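Local coordinates for Sn-glycerol-3-phosphate ABC transporter substrate-binding protein UspB (Mycobacterium tuberculosis, PDB 4MFI) that probably captures glycerophosphocholine outside the cell membrane and delivers it to an ABC transporter for uptake, at residues P38-S44 with P95-L99; A147-S153 with T304-A310. All coordinates share one frame; numbering follows the deposited sequence.

Contact 1. Residues P38-S44 with P95-L99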
# COMPACT_ATOMS: atom_id res chain seq x y z
N PRO A 38 5.32 -12.64 -28.12
CA PRO A 38 5.99 -11.90 -27.05
C PRO A 38 5.29 -12.04 -25.71
O PRO A 38 4.08 -12.31 -25.66
CB PRO A 38 5.92 -10.45 -27.52
CG PRO A 38 5.78 -10.54 -29.00
CD PRO A 38 4.96 -11.77 -29.26
N ILE A 39 6.05 -11.86 -24.63
CA ILE A 39 5.49 -11.76 -23.29
C ILE A 39 4.63 -10.50 -23.20
O ILE A 39 5.14 -9.39 -23.39
CB ILE A 39 6.61 -11.70 -22.24
CG1 ILE A 39 7.43 -13.00 -22.27
CG2 ILE A 39 6.03 -11.46 -20.84
CD1 ILE A 39 8.73 -12.93 -21.48
N ASP A 40 3.33 -10.66 -22.94
CA ASP A 40 2.42 -9.52 -22.84
C ASP A 40 2.34 -9.05 -21.39
O ASP A 40 1.86 -9.78 -20.51
CB ASP A 40 1.03 -9.89 -23.38
CG ASP A 40 1.02 -10.09 -24.89
OD1 ASP A 40 1.63 -9.27 -25.61
OD2 ASP A 40 0.40 -11.07 -25.38
N PHE A 41 2.83 -7.84 -21.14
CA PHE A 41 2.89 -7.25 -19.80
C PHE A 41 1.83 -6.16 -19.71
O PHE A 41 1.96 -5.10 -20.34
CB PHE A 41 4.30 -6.70 -19.54
CG PHE A 41 4.44 -5.94 -18.25
CD1 PHE A 41 3.60 -6.18 -17.17
CD2 PHE A 41 5.42 -4.97 -18.13
CE1 PHE A 41 3.73 -5.46 -15.99
CE2 PHE A 41 5.57 -4.25 -16.94
CZ PHE A 41 4.73 -4.50 -15.87
N TRP A 42 0.78 -6.43 -18.95
CA TRP A 42 -0.32 -5.48 -18.76
C TRP A 42 -0.09 -4.62 -17.53
O TRP A 42 -0.10 -5.11 -16.40
CB TRP A 42 -1.65 -6.21 -18.61
CG TRP A 42 -2.17 -6.82 -19.88
CD1 TRP A 42 -1.48 -7.04 -21.04
CD2 TRP A 42 -3.51 -7.26 -20.11
NE1 TRP A 42 -2.31 -7.61 -21.98
CE2 TRP A 42 -3.56 -7.75 -21.43
CE3 TRP A 42 -4.67 -7.30 -19.33
CZ2 TRP A 42 -4.73 -8.28 -21.99
CZ3 TRP A 42 -5.83 -7.82 -19.89
CH2 TRP A 42 -5.85 -8.30 -21.20
N SER A 43 0.13 -3.33 -17.76
CA SER A 43 0.40 -2.39 -16.68
C SER A 43 -0.45 -1.13 -16.82
O SER A 43 -0.87 -0.76 -17.92
CB SER A 43 1.88 -2.00 -16.70
OG SER A 43 2.18 -1.05 -15.69
N SER A 44 -0.71 -0.47 -15.69
CA SER A 44 -1.34 0.84 -15.69
C SER A 44 -0.28 1.94 -15.61
O SER A 44 -0.61 3.13 -15.54
CB SER A 44 -2.30 0.97 -14.51
OG SER A 44 -1.63 0.65 -13.30
N PRO A 95 -3.02 -11.68 -20.45
CA PRO A 95 -1.62 -11.25 -20.32
C PRO A 95 -0.75 -12.39 -19.83
O PRO A 95 -1.27 -13.35 -19.24
CB PRO A 95 -1.70 -10.16 -19.26
CG PRO A 95 -2.93 -10.48 -18.46
CD PRO A 95 -3.90 -11.01 -19.48
N ASP A 96 0.55 -12.30 -20.05
CA ASP A 96 1.50 -13.20 -19.40
C ASP A 96 1.86 -12.71 -18.01
O ASP A 96 2.11 -13.50 -17.09
CB ASP A 96 2.77 -13.33 -20.24
CG ASP A 96 2.52 -14.01 -21.55
OD1 ASP A 96 2.57 -15.26 -21.60
OD2 ASP A 96 2.24 -13.30 -22.54
N VAL A 97 1.89 -11.38 -17.86
CA VAL A 97 2.25 -10.72 -16.61
C VAL A 97 1.24 -9.60 -16.41
O VAL A 97 1.03 -8.79 -17.31
CB VAL A 97 3.68 -10.14 -16.66
CG1 VAL A 97 4.00 -9.36 -15.39
CG2 VAL A 97 4.70 -11.25 -16.89
N VAL A 98 0.59 -9.58 -15.25
CA VAL A 98 -0.45 -8.59 -15.00
C VAL A 98 -0.26 -7.90 -13.65
O VAL A 98 0.06 -8.54 -12.64
CB VAL A 98 -1.88 -9.19 -15.13
CG1 VAL A 98 -2.11 -10.31 -14.11
CG2 VAL A 98 -2.95 -8.11 -15.01
N LEU A 99 -0.45 -6.58 -13.64
CA LEU A 99 -0.30 -5.77 -12.44
C LEU A 99 -1.61 -5.74 -11.64
O LEU A 99 -2.62 -5.20 -12.10
CB LEU A 99 0.10 -4.35 -12.84
CG LEU A 99 0.41 -3.36 -11.72
CD1 LEU A 99 1.61 -3.84 -10.92
CD2 LEU A 99 0.68 -1.98 -12.29
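Trp42 lies flat against the ring of Pro95 where strand 39-43 runs parallel to strand 97-99, within the mixed sheet of one alpha/beta lobe of this periplasmic-binding-protein fold. Followed outward, Trp42 CB has Val97 O and Pro95 CB as its nearest neighbours, with Val98 CG2 a little farther off. CG is next: with chi1 at -73° it stands beside the backbone N, which swings the indole back toward the start of the partner segment, and it meets Pro95 CB at 3.4 Å. That CB lies over the five-membered ring, 10° off its normal, in a CH-pi contact. CD1 and NE1 also lie against CB, CD2 touches CB and CG, CE2 touches CB and CD, CE3 meets CG, and the outer CZ2, CZ3 and CH2 reach Pro95 CD at 3.8 Å. Lys84, from helix 78-88, adds a cation-pi contact to the indole.

The side chains of Phe41 and Val97 share the other face of the sheet, Phe41 CD1 touching Val97 CG1 at 3.7 Å. Between the strands, Val97 O takes the N-H of Trp42, and Trp42 O accepts the N-H of Leu99.

At the strand entrance, Asp40 O accepts two donors, Val97 N and Asp96 N, the second on a lone pair. The Asp96 side chain turns back to continue the pairing in place of a backbone carbonyl. Its carboxylate and that of Asp40 come close, and Lys33 bridges to both, probably easing their repulsion; Arg319 holds Asp96 OD1. Asp96 OD2 accepts the Asp40 N-H on its anti side, at 2.9 Å and practically straight, 178°.

Contact 2. Residues A147-S153 with T304-A310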
# COMPACT_ATOMS: atom_id res chain seq x y z
N ALA A 147 1.77 -13.43 -6.27
CA ALA A 147 2.35 -12.30 -6.99
C ALA A 147 3.69 -11.93 -6.37
O ALA A 147 4.07 -12.47 -5.33
CB ALA A 147 1.40 -11.09 -6.97
N VAL A 148 4.40 -11.02 -7.04
CA VAL A 148 5.68 -10.50 -6.57
C VAL A 148 5.53 -8.98 -6.45
O VAL A 148 4.98 -8.35 -7.35
CB VAL A 148 6.80 -10.86 -7.59
CG1 VAL A 148 8.13 -10.19 -7.24
CG2 VAL A 148 6.97 -12.37 -7.70
N PRO A 149 6.00 -8.38 -5.35
CA PRO A 149 5.82 -6.93 -5.18
C PRO A 149 6.54 -6.13 -6.27
O PRO A 149 7.64 -6.50 -6.69
CB PRO A 149 6.48 -6.65 -3.82
CG PRO A 149 7.47 -7.77 -3.65
CD PRO A 149 6.77 -8.97 -4.24
N TYR A 150 5.92 -5.04 -6.73
CA TYR A 150 6.43 -4.28 -7.86
C TYR A 150 6.38 -2.77 -7.60
O TYR A 150 7.42 -2.11 -7.59
CB TYR A 150 5.61 -4.63 -9.10
CG TYR A 150 5.95 -3.88 -10.38
CD1 TYR A 150 7.14 -4.13 -11.07
CD2 TYR A 150 5.06 -2.97 -10.93
CE1 TYR A 150 7.43 -3.48 -12.26
CE2 TYR A 150 5.34 -2.31 -12.11
CZ TYR A 150 6.52 -2.56 -12.77
OH TYR A 150 6.80 -1.92 -13.96
N ALA A 151 5.18 -2.23 -7.40
CA ALA A 151 5.00 -0.80 -7.15
C ALA A 151 4.38 -0.64 -5.77
O ALA A 151 3.16 -0.62 -5.62
CB ALA A 151 4.09 -0.19 -8.22
N ARG A 152 5.24 -0.55 -4.76
CA ARG A 152 4.79 -0.64 -3.37
C ARG A 152 5.01 0.66 -2.60
O ARG A 152 5.96 1.39 -2.86
CB ARG A 152 5.49 -1.80 -2.65
CG ARG A 152 5.42 -3.15 -3.42
CD ARG A 152 3.99 -3.58 -3.80
NE ARG A 152 3.12 -3.40 -2.64
CZ ARG A 152 2.95 -4.30 -1.67
NH1 ARG A 152 3.48 -5.52 -1.77
NH2 ARG A 152 2.22 -3.97 -0.62
N SER A 153 4.12 0.92 -1.65
CA SER A 153 4.13 2.14 -0.86
C SER A 153 3.78 1.79 0.58
O SER A 153 3.37 0.66 0.86
CB SER A 153 3.06 3.08 -1.38
OG SER A 153 1.80 2.43 -1.30
N THR A 304 1.47 -1.95 4.36
CA THR A 304 2.01 -1.67 3.05
C THR A 304 0.85 -1.46 2.08
O THR A 304 -0.31 -1.67 2.44
CB THR A 304 2.87 -2.82 2.57
OG1 THR A 304 2.04 -3.98 2.49
CG2 THR A 304 4.00 -3.08 3.56
N GLY A 305 1.16 -1.05 0.86
CA GLY A 305 0.14 -0.80 -0.14
C GLY A 305 0.72 -0.90 -1.54
O GLY A 305 1.92 -1.10 -1.71
N GLY A 306 -0.14 -0.75 -2.54
CA GLY A 306 0.31 -0.78 -3.93
C GLY A 306 -0.01 -2.08 -4.65
O GLY A 306 -0.99 -2.75 -4.32
N ALA A 307 0.84 -2.44 -5.61
CA ALA A 307 0.52 -3.52 -6.54
C ALA A 307 1.69 -4.43 -6.85
O ALA A 307 2.86 -4.03 -6.77
CB ALA A 307 -0.04 -2.94 -7.84
N GLY A 308 1.36 -5.67 -7.22
CA GLY A 308 2.34 -6.68 -7.56
C GLY A 308 2.10 -7.28 -8.94
O GLY A 308 1.09 -7.01 -9.58
N LEU A 309 3.04 -8.12 -9.37
CA LEU A 309 2.95 -8.76 -10.68
C LEU A 309 2.57 -10.23 -10.53
O LEU A 309 3.20 -10.96 -9.76
CB LEU A 309 4.29 -8.64 -11.41
CG LEU A 309 4.79 -7.22 -11.67
CD1 LEU A 309 6.15 -7.25 -12.37
CD2 LEU A 309 3.78 -6.45 -12.51
N ALA A 310 1.55 -10.65 -11.27
CA ALA A 310 1.03 -12.01 -11.20
C ALA A 310 1.06 -12.68 -12.58
O ALA A 310 1.13 -12.01 -13.61
CB ALA A 310 -0.40 -12.01 -10.66
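Arg152 curls across to the partner segment so that NE reaches Gly305 O at 2.8 Å. Bends at chi2 and chi3 bring the guanidinium round, and the oxygen lies in its plane. Ser153 N binds Gly305 O at 3.0 Å from the opposite face of the carbonyl plane, so two good bonds grip that oxygen from either side, with a weak third from Arg152 NH2. On the way, Arg152 CD passes 3.2 Å from Ala307 O.

Ala307 O is shared as well: Tyr150 N meets it on a lone pair, and Ala151 N bonds to it at 3.0 Å. Two successive residues facing Ala307 make a classic beta bulge. Beyond it, Val148 and Leu309 exchange a pair of backbone bonds, and Leu309 leans on Tyr150. Leu309 CD1 touches Tyr150 CD1 at 3.5 Å, while CD2 lies over the ring face, displaced toward the rim, in a CH-pi contact.

The next shell fixes the polar ends. Asp138 forms a salt bridge with Arg152 NH2 and a hydrogen bond with Thr304 OG1; Glu53 takes Tyr150 OH. Gly306 CA lies against Ala151 O, and Gly308 CA comes within 3.1 Å of Val148 O, so the two backbones run close together. The whole is an antiparallel strand pair with a classic bulge, each chain turning a corner, at Ala151 and Gly306, inside the solute-binding protein fold.

Both contacts are largely buried and belong to one mixed sheet, the centre of contact 1 about 21 Å from the centre of the chain, that of contact 2 about 8 Å. Strands 97-101 and 307-310 are neighbours, so the two join directly: Val98 O and Ala310 N, 2.9 Å apart, probably hydrogen-bond, and Leu99 CD1 packs on Tyr150, Ala307 and Gly308. Contact 1 is nearly parallel in its axes, with large apolar side chains on both faces; contact 2 is antiparallel and bulged, with glycines and a buried arginine. Each has carbonyls shared by two donors, at the strand start in contact 1, at the bulge and the arginine in contact 2. Glu53 OE2 bonds both Ser43 OG and Tyr150 OH.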